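Local coordinates for disease resistance protein RRS1 (Arabidopsis thaliana, PDB 4C6S) that acts in plant immunity as a resistance protein and W-box-binding transcription factor, pairing with RPS4 to recognise the bacterial effectors AvrRps4 and PopP2, at residues S22-A27 and E134-V139; G58-V63 and A79-C84; E72-K77 and D105-E110; S95-D100 and S109-R114. All coordinates share one frame; numbering follows the deposited sequence.

Interaction 1 of 4, residues S22-A27 and E134-V139; sequences SHLSEA and EIVRDV. With NA (sodium ion), chain H; NA (sodium ion), chain G.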
loop_
_atom_site.group_PDB
_atom_site.type_symbol
_atom_site.label_atom_id
_atom_site.label_comp_id
_atom_site.label_asym_id
_atom_site.label_seq_id
_atom_site.Cartn_x
_atom_site.Cartn_y
_atom_site.Cartn_z
ATOM N N SER A 22 -2.521 -4.608 4.292
ATOM C CA SER A 22 -3.954 -4.298 4.258
ATOM C C SER A 22 -4.425 -4.335 2.797
ATOM O O SER A 22 -5.553 -4.737 2.505
ATOM C CB SER A 22 -4.271 -2.954 4.925
ATOM O OG SER A 22 -3.888 -1.854 4.118
ATOM N N HIS A 23 -3.552 -3.934 1.882
ATOM C CA HIS A 23 -3.907 -3.972 0.468
ATOM C C HIS A 23 -3.952 -5.402 -0.020
ATOM O O HIS A 23 -4.805 -5.752 -0.840
ATOM C CB HIS A 23 -2.922 -3.160 -0.382
ATOM C CG HIS A 23 -2.831 -1.727 0.021
ATOM N ND1 HIS A 23 -3.841 -0.820 -0.199
ATOM C CD2 HIS A 23 -1.834 -1.038 0.636
ATOM C CE1 HIS A 23 -3.475 0.368 0.257
ATOM N NE2 HIS A 23 -2.253 0.256 0.759
ATOM N N LEU A 24 -3.021 -6.221 0.465
ATOM C CA LEU A 24 -2.974 -7.635 0.086
ATOM C C LEU A 24 -4.227 -8.355 0.573
ATOM O O LEU A 24 -4.853 -9.101 -0.180
ATOM C CB LEU A 24 -1.713 -8.315 0.651
ATOM C CG LEU A 24 -1.564 -9.823 0.368
ATOM C CD1 LEU A 24 -1.585 -10.121 -1.137
ATOM C CD2 LEU A 24 -0.269 -10.343 0.987
ATOM N N SER A 25 -4.602 -8.120 1.830
ATOM C CA SER A 25 -5.824 -8.691 2.381
ATOM C C SER A 25 -7.060 -8.280 1.591
ATOM O O SER A 25 -7.943 -9.115 1.308
ATOM C CB SER A 25 -5.996 -8.258 3.845
ATOM O OG SER A 25 -7.162 -8.811 4.422
ATOM N N GLU A 26 -7.149 -6.996 1.255
ATOM C CA GLU A 26 -8.334 -6.514 0.552
ATOM C C GLU A 26 -8.368 -7.085 -0.864
ATOM O O GLU A 26 -9.444 -7.366 -1.400
ATOM C CB GLU A 26 -8.379 -4.982 0.545
ATOM C CG GLU A 26 -9.429 -4.369 -0.377
ATOM C CD GLU A 26 -10.864 -4.645 0.056
ATOM O OE1 GLU A 26 -11.084 -5.156 1.181
ATOM O OE2 GLU A 26 -11.777 -4.335 -0.739
ATOM N N ALA A 27 -7.203 -7.262 -1.476
ATOM C CA ALA A 27 -7.170 -7.810 -2.832
ATOM C C ALA A 27 -7.594 -9.280 -2.842
ATOM O O ALA A 27 -8.305 -9.731 -3.746
ATOM C CB ALA A 27 -5.783 -7.626 -3.449
ATOM N N GLU A 134 0.316 -9.939 -8.160
ATOM C CA GLU A 134 1.101 -11.140 -8.442
ATOM C C GLU A 134 0.881 -12.194 -7.374
ATOM O O GLU A 134 0.752 -13.379 -7.678
ATOM C CB GLU A 134 2.588 -10.789 -8.569
ATOM C CG GLU A 134 2.856 -10.020 -9.838
ATOM C CD GLU A 134 4.275 -9.519 -9.956
ATOM O OE1 GLU A 134 4.980 -9.464 -8.922
ATOM O OE2 GLU A 134 4.675 -9.178 -11.089
ATOM N N ILE A 135 0.856 -11.764 -6.117
ATOM C CA ILE A 135 0.650 -12.706 -5.023
ATOM C C ILE A 135 -0.755 -13.297 -5.123
ATOM O O ILE A 135 -0.933 -14.513 -4.995
ATOM C CB ILE A 135 0.825 -12.016 -3.666
ATOM C CG1 ILE A 135 2.271 -11.540 -3.532
ATOM C CG2 ILE A 135 0.450 -12.978 -2.535
ATOM C CD1 ILE A 135 2.449 -10.415 -2.482
ATOM N N VAL A 136 -1.746 -12.439 -5.357
ATOM C CA VAL A 136 -3.132 -12.889 -5.515
ATOM C C VAL A 136 -3.291 -13.883 -6.672
ATOM O O VAL A 136 -3.964 -14.899 -6.524
ATOM C CB VAL A 136 -4.107 -11.701 -5.682
ATOM C CG1 VAL A 136 -5.508 -12.187 -6.072
ATOM C CG2 VAL A 136 -4.166 -10.897 -4.383
ATOM N N ARG A 137 -2.666 -13.611 -7.811
ATOM C CA ARG A 137 -2.823 -14.500 -8.964
ATOM C C ARG A 137 -2.257 -15.880 -8.646
ATOM O O ARG A 137 -2.843 -16.906 -8.993
ATOM C CB ARG A 137 -2.136 -13.920 -10.197
ATOM C CG ARG A 137 -2.061 -14.861 -11.379
ATOM C CD ARG A 137 -1.514 -14.129 -12.595
ATOM N NE ARG A 137 -0.211 -13.561 -12.282
ATOM C CZ ARG A 137 0.221 -12.375 -12.700
ATOM N NH1 ARG A 137 -0.541 -11.611 -13.484
ATOM N NH2 ARG A 137 1.427 -11.958 -12.338
ATOM N N ASP A 138 -1.117 -15.896 -7.968
ATOM C CA ASP A 138 -0.462 -17.140 -7.578
ATOM C C ASP A 138 -1.354 -17.931 -6.624
ATOM O O ASP A 138 -1.617 -19.117 -6.859
ATOM C CB ASP A 138 0.890 -16.799 -6.923
ATOM C CG ASP A 138 1.673 -18.028 -6.470
ATOM O OD1 ASP A 138 1.301 -19.171 -6.811
ATOM O OD2 ASP A 138 2.695 -17.843 -5.771
ATOM N N VAL A 139 -1.824 -17.286 -5.557
ATOM C CA VAL A 139 -2.670 -17.977 -4.575
ATOM C C VAL A 139 -3.965 -18.455 -5.221
ATOM O O VAL A 139 -4.390 -19.600 -5.031
ATOM C CB VAL A 139 -2.960 -17.079 -3.354
ATOM C CG1 VAL A 139 -4.025 -17.719 -2.444
ATOM C CG2 VAL A 139 -1.657 -16.824 -2.585
HETATM NA NA NA H . -10.297 -6.033 3.276
HETATM NA NA NA G . 5.704 -11.679 -7.822
#
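Leu24 lays its CD1 methyl against the branched side of Ile135, 3.8 Å from Ile135 CG2. The two side chains cross at about a right angle, and CD1 meets both CG2 and CB of Ile135. Leu24 turns CG anti to its backbone N (chi1 178°), and this carries the branch end closer to the other helix than its CB direction alone would suggest. The same CD1 also reaches Val136 CG2 at 4.2 Å. That valine methyl is used twice, because Ala27 CB sits 3.8 Å from Val136 CG2. Ala27 and Val136 also bring the backbones nearest, with 7.0 Å between Ala27 CA and Val136 CA. The helix segments 22-27 and 134-139 run at 39° to each other, with their axes 10.1 Å apart. Val132 adds to the seam against both Leu24 and Ala27, and Ile135 also rests on Val96 of strand 92-98. The polar groups take no part in the contact. Glu134 OE1 binds one sodium ion at 2.6 Å, a site shared with His120, and Glu26 OE1 binds the other at 2.4 Å. His23 stacks on His23 of the second subunit, so helix 20-30 also takes part in the dimer contact. Helix 20-30 and the C-terminal helix 128-143 of the TIR domain are thus joined here by buried aliphatic groups, without a hydrogen bond or charge pair between the segments.

Interaction 2 of 4, residues G58-V63 and A79-C84; sequences GVSVMV and AKVLEC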
loop_
_atom_site.group_PDB
_atom_site.type_symbol
_atom_site.label_atom_id
_atom_site.label_comp_id
_atom_site.label_asym_id
_atom_site.label_seq_id
_atom_site.Cartn_x
_atom_site.Cartn_y
_atom_site.Cartn_z
ATOM N N GLY A 58 -5.659 -22.911 4.461
ATOM C CA GLY A 58 -5.257 -23.705 3.313
ATOM C C GLY A 58 -3.971 -23.167 2.709
ATOM O O GLY A 58 -3.168 -23.908 2.148
ATOM N N VAL A 59 -3.775 -21.863 2.821
ATOM C CA VAL A 59 -2.556 -21.240 2.329
ATOM C C VAL A 59 -2.020 -20.298 3.381
ATOM O O VAL A 59 -2.764 -19.489 3.946
ATOM C CB VAL A 59 -2.799 -20.454 1.029
ATOM C CG1 VAL A 59 -1.504 -19.777 0.573
ATOM C CG2 VAL A 59 -3.356 -21.373 -0.054
ATOM N N SER A 60 -0.726 -20.401 3.645
ATOM C CA SER A 60 -0.064 -19.506 4.582
ATOM C C SER A 60 0.839 -18.572 3.794
ATOM O O SER A 60 1.800 -19.013 3.162
ATOM C CB SER A 60 0.746 -20.333 5.589
ATOM O OG SER A 60 1.445 -19.508 6.500
ATOM N N VAL A 61 0.512 -17.282 3.794
ATOM C CA VAL A 61 1.338 -16.295 3.098
ATOM C C VAL A 61 2.163 -15.551 4.138
ATOM O O VAL A 61 1.611 -14.783 4.933
ATOM C CB VAL A 61 0.482 -15.281 2.353
ATOM C CG1 VAL A 61 1.376 -14.206 1.706
ATOM C CG2 VAL A 61 -0.376 -15.968 1.307
ATOM N N MET A 62 3.476 -15.782 4.148
ATOM C CA MET A 62 4.358 -15.122 5.104
ATOM C C MET A 62 4.939 -13.881 4.455
ATOM O O MET A 62 5.692 -13.986 3.487
ATOM C CB MET A 62 5.492 -16.057 5.520
ATOM C CG MET A 62 4.974 -17.302 6.242
ATOM S SD MET A 62 6.257 -18.425 6.841
ATOM C CE MET A 62 7.258 -17.311 7.754
ATOM N N VAL A 63 4.556 -12.710 4.952
ATOM C CA VAL A 63 5.118 -11.462 4.445
ATOM C C VAL A 63 6.277 -11.102 5.337
ATOM O O VAL A 63 6.108 -10.832 6.532
ATOM C CB VAL A 63 4.091 -10.336 4.444
ATOM C CG1 VAL A 63 4.762 -9.036 4.014
ATOM C CG2 VAL A 63 2.946 -10.693 3.507
ATOM N N ALA A 79 9.589 -18.661 12.547
ATOM C CA ALA A 79 9.642 -20.110 12.747
ATOM C C ALA A 79 8.329 -20.627 13.340
ATOM O O ALA A 79 7.852 -21.694 12.966
ATOM C CB ALA A 79 10.814 -20.508 13.640
ATOM N N LYS A 80 7.748 -19.862 14.261
ATOM C CA LYS A 80 6.509 -20.277 14.908
ATOM C C LYS A 80 5.328 -20.277 13.936
ATOM O O LYS A 80 4.329 -20.956 14.183
ATOM C CB LYS A 80 6.207 -19.395 16.123
ATOM C CG LYS A 80 5.899 -17.943 15.774
ATOM C CD LYS A 80 5.792 -17.095 17.036
ATOM C CE LYS A 80 5.110 -15.765 16.749
ATOM N NZ LYS A 80 6.041 -14.612 16.707
ATOM N N VAL A 81 5.443 -19.529 12.836
ATOM C CA VAL A 81 4.401 -19.544 11.818
ATOM C C VAL A 81 4.508 -20.795 10.948
ATOM O O VAL A 81 3.512 -21.482 10.702
ATOM C CB VAL A 81 4.442 -18.286 10.921
ATOM C CG1 VAL A 81 3.400 -18.398 9.828
ATOM C CG2 VAL A 81 4.180 -17.049 11.752
ATOM N N LEU A 82 5.718 -21.092 10.489
ATOM C CA LEU A 82 5.932 -22.225 9.594
ATOM C C LEU A 82 5.661 -23.557 10.294
ATOM O O LEU A 82 5.217 -24.520 9.662
ATOM C CB LEU A 82 7.354 -22.213 9.025
ATOM C CG LEU A 82 7.643 -23.314 8.002
ATOM C CD1 LEU A 82 6.722 -23.162 6.806
ATOM C CD2 LEU A 82 9.098 -23.324 7.571
ATOM N N GLU A 83 5.912 -23.610 11.600
ATOM C CA GLU A 83 5.716 -24.844 12.341
ATOM C C GLU A 83 4.244 -25.210 12.365
ATOM O O GLU A 83 3.894 -26.378 12.523
ATOM C CB GLU A 83 6.310 -24.744 13.745
ATOM C CG GLU A 83 7.836 -24.825 13.736
ATOM C CD GLU A 83 8.451 -24.768 15.120
ATOM O OE1 GLU A 83 7.724 -24.437 16.083
ATOM O OE2 GLU A 83 9.664 -25.055 15.241
ATOM N N CYS A 84 3.382 -24.216 12.161
ATOM C CA CYS A 84 1.946 -24.471 12.081
ATOM C C CYS A 84 1.557 -25.233 10.816
ATOM O O CYS A 84 0.445 -25.756 10.724
ATOM C CB CYS A 84 1.157 -23.165 12.131
ATOM S SG CYS A 84 1.130 -22.337 13.726
HETATM O O HOH W 1 2.273 -21.683 8.017
#
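Met62 and Val81 make the apolar part of this contact. Their side chains slide past each other in opposite directions. Val81 CG1 lies 4.1 Å from Met62 CG, and Met62 SD is equally near that methyl. The methionine is bent at its last torsion (chi3 53°), which turns its CE methyl aside toward the ring of Trp74. Ser60 joins from the same side of the strand, its OG 4.0 Å from Val81 CG1.

The polar part runs through one water. Ser60 OG donates to this water at 2.8 Å, and the water donates in turn to Val81 O at 3.0 Å. The serine hydroxyl and a carbonyl near the end of the helix both belong to buried residues, and the water gives each a partner. Glu83 N and Cys84 N continue the turn with bonds to Ala79 O and Val81 O. No direct hydrogen bond joins the two segments.

Strand 59-65 lies inside the parallel sheet, between strands 8-12 and 92-98. Helix 74-82 covers it as the connection of the beta-alpha-beta unit that leads on to strand 92-98. Ser11 of strand 8-12 touches both Met62 and Val81, and Ile54 of helix 51-56 closes on Val81 from the neighbouring helix.

Interaction 3 of 4, residues E72-K77 and D105-E110; sequences EVWLDK and DQWLSE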
loop_
_atom_site.group_PDB
_atom_site.type_symbol
_atom_site.label_atom_id
_atom_site.label_comp_id
_atom_site.label_asym_id
_atom_site.label_seq_id
_atom_site.Cartn_x
_atom_site.Cartn_y
_atom_site.Cartn_z
ATOM N N GLU A 72 18.120 -12.392 12.430
ATOM C CA GLU A 72 17.522 -11.743 13.597
ATOM C C GLU A 72 16.001 -11.775 13.538
ATOM O O GLU A 72 15.327 -11.282 14.445
ATOM C CB GLU A 72 17.955 -10.284 13.685
ATOM C CG GLU A 72 19.439 -10.049 13.713
ATOM C CD GLU A 72 19.759 -8.588 13.915
ATOM O OE1 GLU A 72 19.743 -7.831 12.919
ATOM O OE2 GLU A 72 20.007 -8.194 15.074
ATOM N N VAL A 73 15.468 -12.339 12.463
ATOM C CA VAL A 73 14.028 -12.323 12.226
ATOM C C VAL A 73 13.403 -13.715 12.250
ATOM O O VAL A 73 12.367 -13.923 12.886
ATOM C CB VAL A 73 13.702 -11.660 10.870
ATOM C CG1 VAL A 73 12.236 -11.851 10.513
ATOM C CG2 VAL A 73 14.063 -10.182 10.913
ATOM N N TRP A 74 14.015 -14.667 11.552
ATOM C CA TRP A 74 13.327 -15.935 11.306
ATOM C C TRP A 74 12.989 -16.708 12.580
ATOM O O TRP A 74 11.817 -16.872 12.918
ATOM C CB TRP A 74 14.102 -16.858 10.349
ATOM C CG TRP A 74 13.294 -18.108 10.132
ATOM C CD1 TRP A 74 13.371 -19.287 10.841
ATOM C CD2 TRP A 74 12.222 -18.274 9.201
ATOM N NE1 TRP A 74 12.425 -20.176 10.379
ATOM C CE2 TRP A 74 11.705 -19.578 9.376
ATOM C CE3 TRP A 74 11.658 -17.450 8.224
ATOM C CZ2 TRP A 74 10.651 -20.073 8.602
ATOM C CZ3 TRP A 74 10.623 -17.942 7.459
ATOM C CH2 TRP A 74 10.126 -19.240 7.653
ATOM N N LEU A 75 14.014 -17.200 13.269
ATOM C CA LEU A 75 13.790 -18.015 14.465
ATOM C C LEU A 75 12.967 -17.249 15.494
ATOM O O LEU A 75 12.128 -17.819 16.202
ATOM C CB LEU A 75 15.124 -18.434 15.085
ATOM C CG LEU A 75 15.966 -19.459 14.321
ATOM C CD1 LEU A 75 17.297 -19.672 15.017
ATOM C CD2 LEU A 75 15.223 -20.766 14.209
ATOM N N ASP A 76 13.210 -15.944 15.561
ATOM C CA ASP A 76 12.581 -15.099 16.562
ATOM C C ASP A 76 11.083 -14.905 16.315
ATOM O O ASP A 76 10.292 -14.882 17.261
ATOM C CB ASP A 76 13.280 -13.741 16.599
ATOM C CG ASP A 76 12.751 -12.847 17.695
ATOM O OD1 ASP A 76 12.444 -13.364 18.792
ATOM O OD2 ASP A 76 12.639 -11.626 17.456
ATOM N N LYS A 77 10.693 -14.777 15.047
ATOM C CA LYS A 77 9.339 -14.331 14.724
ATOM C C LYS A 77 8.560 -15.228 13.775
ATOM O O LYS A 77 7.338 -15.296 13.863
ATOM C CB LYS A 77 9.379 -12.926 14.113
ATOM C CG LYS A 77 9.760 -11.820 15.070
ATOM C CD LYS A 77 9.611 -10.459 14.408
ATOM C CE LYS A 77 10.161 -9.345 15.290
ATOM N NZ LYS A 77 9.850 -7.998 14.711
ATOM N N ASP A 105 19.859 -11.645 -1.282
ATOM C CA ASP A 105 20.627 -12.893 -1.269
ATOM C C ASP A 105 20.554 -13.599 0.084
ATOM O O ASP A 105 20.461 -14.830 0.152
ATOM C CB ASP A 105 22.085 -12.632 -1.626
ATOM C CG ASP A 105 22.259 -12.150 -3.049
ATOM O OD1 ASP A 105 21.350 -12.400 -3.867
ATOM O OD2 ASP A 105 23.307 -11.531 -3.339
ATOM N N GLN A 106 20.608 -12.816 1.157
ATOM C CA GLN A 106 20.477 -13.365 2.507
ATOM C C GLN A 106 19.134 -14.042 2.740
ATOM O O GLN A 106 19.066 -15.131 3.323
ATOM C CB GLN A 106 20.714 -12.265 3.554
ATOM C CG GLN A 106 22.124 -11.688 3.547
ATOM C CD GLN A 106 22.265 -10.416 2.727
ATOM O OE1 GLN A 106 21.599 -10.232 1.702
ATOM N NE2 GLN A 106 23.140 -9.526 3.179
ATOM N N TRP A 107 18.059 -13.407 2.291
ATOM C CA TRP A 107 16.733 -13.986 2.463
ATOM C C TRP A 107 16.505 -15.189 1.560
ATOM O O TRP A 107 15.853 -16.143 1.957
ATOM C CB TRP A 107 15.639 -12.937 2.241
ATOM C CG TRP A 107 15.306 -12.213 3.500
ATOM C CD1 TRP A 107 15.673 -10.944 3.850
ATOM C CD2 TRP A 107 14.588 -12.748 4.616
ATOM N NE1 TRP A 107 15.208 -10.649 5.110
ATOM C CE2 TRP A 107 14.533 -11.739 5.601
ATOM C CE3 TRP A 107 13.971 -13.975 4.871
ATOM C CZ2 TRP A 107 13.878 -11.921 6.824
ATOM C CZ3 TRP A 107 13.322 -14.155 6.084
ATOM C CH2 TRP A 107 13.285 -13.135 7.044
ATOM N N LEU A 108 17.049 -15.164 0.351
ATOM C CA LEU A 108 16.871 -16.322 -0.532
ATOM C C LEU A 108 17.572 -17.548 0.068
ATOM O O LEU A 108 17.043 -18.669 0.020
ATOM C CB LEU A 108 17.389 -16.023 -1.938
ATOM C CG LEU A 108 16.545 -14.986 -2.678
ATOM C CD1 LEU A 108 17.111 -14.746 -4.066
ATOM C CD2 LEU A 108 15.109 -15.452 -2.762
ATOM N N SER A 109 18.741 -17.320 0.661
ATOM C CA SER A 109 19.479 -18.381 1.349
ATOM C C SER A 109 18.653 -18.908 2.516
ATOM O O SER A 109 18.491 -20.124 2.692
ATOM C CB SER A 109 20.819 -17.851 1.857
ATOM O OG SER A 109 21.518 -18.857 2.574
ATOM N N GLU A 110 18.135 -17.980 3.312
ATOM C CA GLU A 110 17.315 -18.331 4.462
ATOM C C GLU A 110 16.126 -19.182 4.034
ATOM O O GLU A 110 15.891 -20.254 4.598
ATOM C CB GLU A 110 16.839 -17.066 5.177
ATOM C CG GLU A 110 15.961 -17.332 6.415
ATOM C CD GLU A 110 16.746 -17.799 7.631
ATOM O OE1 GLU A 110 17.958 -17.507 7.732
ATOM O OE2 GLU A 110 16.137 -18.452 8.508
#
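The Trp107 ring is met at its edge, in its own plane, by Val73, whose CG1 lies 3.8 Å from Trp107 CH2. The two side chains cross at about a right angle. The valine abuts the rim of the six-membered ring. Trp74 comes to the same rim: its CE3 is 4.3 Å from Trp107 CZ3. Each indole meets the other near its plane, and neither ring covers a face of the other. Around Trp74 the second neighbour is Glu110. Its OE2 approaches obliquely, 3.2 Å from Trp74 CB and 3.3 Å from Trp74 CG. The carboxylate plane is turned 40° from the indole plane. Glu110 gets there by a bend at chi2 (76°), which folds the carboxylate back beside the tryptophan. Trp74 sends its own ring out with CG anti to the backbone N (chi1 -178°). The polar ends are held outside the two segments: Trp107 NE1 donates to Cys68 O, and Glu110 OE2 is in a salt bridge with Arg114. Pro70 packs on both Trp107 and Glu110, so the 68-70 loop closes over this corner. The contact joins the start of helix 74-82 to helix 104-113 on one side of the sheet. Its two segments share no hydrogen bond. Carbon contacts of Val73 and the indoles make up most of it, and the Glu110 carboxylate lies beside Trp74 with its charge met by Arg114.

Interaction 4 of 4, residues S95-D100 and S109-R114; sequences SVLYGD and SELDFR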
loop_
_atom_site.group_PDB
_atom_site.type_symbol
_atom_site.label_atom_id
_atom_site.label_comp_id
_atom_site.label_asym_id
_atom_site.label_seq_id
_atom_site.Cartn_x
_atom_site.Cartn_y
_atom_site.Cartn_z
ATOM N N SER A 95 5.870 -17.193 0.268
ATOM C CA SER A 95 6.698 -16.237 1.001
ATOM C C SER A 95 6.833 -14.957 0.197
ATOM O O SER A 95 6.958 -14.994 -1.020
ATOM C CB SER A 95 8.091 -16.813 1.266
ATOM O OG SER A 95 8.012 -17.913 2.159
ATOM N N VAL A 96 6.810 -13.823 0.889
ATOM C CA VAL A 96 6.920 -12.539 0.204
ATOM C C VAL A 96 8.041 -11.751 0.850
ATOM O O VAL A 96 7.979 -11.440 2.052
ATOM C CB VAL A 96 5.610 -11.732 0.322
ATOM C CG1 VAL A 96 5.728 -10.401 -0.418
ATOM C CG2 VAL A 96 4.414 -12.537 -0.236
ATOM N N LEU A 97 9.078 -11.443 0.065
ATOM C CA LEU A 97 10.196 -10.652 0.573
ATOM C C LEU A 97 9.850 -9.203 0.298
ATOM O O LEU A 97 10.008 -8.726 -0.831
ATOM C CB LEU A 97 11.510 -11.024 -0.117
ATOM C CG LEU A 97 11.937 -12.469 0.061
ATOM C CD1 LEU A 97 13.267 -12.742 -0.656
ATOM C CD2 LEU A 97 12.098 -12.766 1.546
ATOM N N TYR A 98 9.353 -8.511 1.320
ATOM C CA TYR A 98 8.834 -7.162 1.123
ATOM C C TYR A 98 9.764 -6.110 1.717
ATOM O O TYR A 98 10.169 -6.210 2.881
ATOM C CB TYR A 98 7.427 -7.017 1.728
ATOM C CG TYR A 98 6.894 -5.624 1.500
ATOM C CD1 TYR A 98 6.443 -5.239 0.242
ATOM C CD2 TYR A 98 6.899 -4.678 2.512
ATOM C CE1 TYR A 98 6.000 -3.940 0.003
ATOM C CE2 TYR A 98 6.451 -3.388 2.285
ATOM C CZ TYR A 98 5.995 -3.033 1.030
ATOM O OH TYR A 98 5.563 -1.757 0.804
ATOM N N GLY A 99 10.103 -5.088 0.934
ATOM C CA GLY A 99 10.889 -3.990 1.463
ATOM C C GLY A 99 11.563 -3.215 0.352
ATOM O O GLY A 99 11.762 -3.759 -0.737
ATOM N N ASP A 100 11.925 -1.967 0.628
ATOM C CA ASP A 100 12.527 -1.091 -0.385
ATOM C C ASP A 100 14.046 -1.178 -0.441
ATOM O O ASP A 100 14.689 -0.423 -1.172
ATOM C CB ASP A 100 12.112 0.375 -0.172
ATOM C CG ASP A 100 12.578 0.943 1.162
ATOM O OD1 ASP A 100 13.323 0.268 1.901
ATOM O OD2 ASP A 100 12.207 2.096 1.470
ATOM N N SER A 109 18.741 -17.320 0.661
ATOM C CA SER A 109 19.479 -18.381 1.349
ATOM C C SER A 109 18.653 -18.908 2.516
ATOM O O SER A 109 18.491 -20.124 2.692
ATOM C CB SER A 109 20.819 -17.851 1.857
ATOM O OG SER A 109 21.518 -18.857 2.574
ATOM N N GLU A 110 18.135 -17.980 3.312
ATOM C CA GLU A 110 17.315 -18.331 4.462
ATOM C C GLU A 110 16.126 -19.182 4.034
ATOM O O GLU A 110 15.891 -20.254 4.598
ATOM C CB GLU A 110 16.839 -17.066 5.177
ATOM C CG GLU A 110 15.961 -17.332 6.415
ATOM C CD GLU A 110 16.746 -17.799 7.631
ATOM O OE1 GLU A 110 17.958 -17.507 7.732
ATOM O OE2 GLU A 110 16.137 -18.452 8.508
ATOM N N LEU A 111 15.386 -18.727 3.025
ATOM C CA LEU A 111 14.181 -19.456 2.622
ATOM C C LEU A 111 14.507 -20.852 2.082
ATOM O O LEU A 111 13.804 -21.815 2.386
ATOM C CB LEU A 111 13.352 -18.654 1.620
ATOM C CG LEU A 111 12.794 -17.352 2.188
ATOM C CD1 LEU A 111 12.039 -16.591 1.104
ATOM C CD2 LEU A 111 11.894 -17.601 3.393
ATOM N N ASP A 112 15.576 -20.955 1.293
ATOM C CA ASP A 112 16.027 -22.254 0.800
ATOM C C ASP A 112 16.344 -23.205 1.953
ATOM O O ASP A 112 15.987 -24.389 1.913
ATOM C CB ASP A 112 17.253 -22.097 -0.098
ATOM C CG ASP A 112 17.856 -23.430 -0.486
ATOM O OD1 ASP A 112 17.356 -24.056 -1.441
ATOM O OD2 ASP A 112 18.824 -23.855 0.173
ATOM N N PHE A 113 17.003 -22.684 2.984
ATOM C CA PHE A 113 17.342 -23.484 4.166
ATOM C C PHE A 113 16.081 -23.972 4.882
ATOM O O PHE A 113 16.073 -25.064 5.461
ATOM C CB PHE A 113 18.220 -22.653 5.113
ATOM C CG PHE A 113 18.680 -23.390 6.349
ATOM C CD1 PHE A 113 19.650 -24.379 6.265
ATOM C CD2 PHE A 113 18.176 -23.050 7.596
ATOM C CE1 PHE A 113 20.101 -25.047 7.410
ATOM C CE2 PHE A 113 18.615 -23.711 8.748
ATOM C CZ PHE A 113 19.575 -24.706 8.650
ATOM N N ARG A 114 15.015 -23.173 4.823
ATOM C CA ARG A 114 13.737 -23.537 5.441
ATOM C C ARG A 114 12.885 -24.419 4.522
ATOM O O ARG A 114 11.761 -24.801 4.876
ATOM C CB ARG A 114 12.945 -22.283 5.842
ATOM C CG ARG A 114 13.687 -21.325 6.763
ATOM C CD ARG A 114 14.164 -21.985 8.050
ATOM N NE ARG A 114 15.104 -21.110 8.741
ATOM C CZ ARG A 114 15.784 -21.435 9.834
ATOM N NH1 ARG A 114 15.636 -22.625 10.389
ATOM N NH2 ARG A 114 16.633 -20.563 10.370
#
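This is a small apolar contact between a sheet strand and the helix that follows it, 92-98 and 104-113. Leu111 carries it from the helix side. Its CD1 meets Leu97 CD2 at 3.9 Å, and the two leucines reach toward each other tip to tip. The same methyl lies 4.0 Å from Ser95 CB. The other branch, Leu111 CD2, comes to 4.1 Å from Ser95 OG, so the leucine fork touches both strand residues. Leu111 has CG anti to its carbonyl carbon (chi1 -64°), which directs the fork toward strand 92-98. Leu64 of strand 59-65 and Ile119 of strand 119-121 also touch it, and all three touching residues are buried.

Just past the helix end, Arg114 reaches back to Glu110 and grips it side-on, with two nitrogens to one oxygen. NH2 and NE of Arg114 each lie 2.9 Å from Glu110 OE2, both approaching from the same face of the carboxylate. The acceptor lies in the guanidinium plane. Phe113 CD2 stands over one face of that guanidinium, 3.6 Å above its plane. The pair spans the last turn of the helix.

Strand 92-98, helix 104-113 and strand 119-121 form a beta-alpha-beta crossover, the repeating unit of the flavodoxin-like parallel sheet in TIR domains.

Interactions 2 and 4 join helices to the parallel sheet; interactions 1 and 3 join helices to each other. Interaction 1 lies on one face, interaction 3 on the other side of the chain's centre, about 22 Å away between centres. Interactions 2 and 4 meet in the sheet, where Val96 N is 2.8 Å from Met62 O, a probable hydrogen bond between strands. Ile135 CD1 of interaction 1 reaches Val96 CG2 of interaction 4 at 3.7 Å. Interactions 3 and 4 share Ser109 and Glu110, and their centres are about 7 Å apart. Trp74 ties interaction 3 to interaction 2, with its CZ3 3.4 Å from Met62 CE. Both sodium ions are bound by residues on the segments of interaction 1, away from its apolar contact.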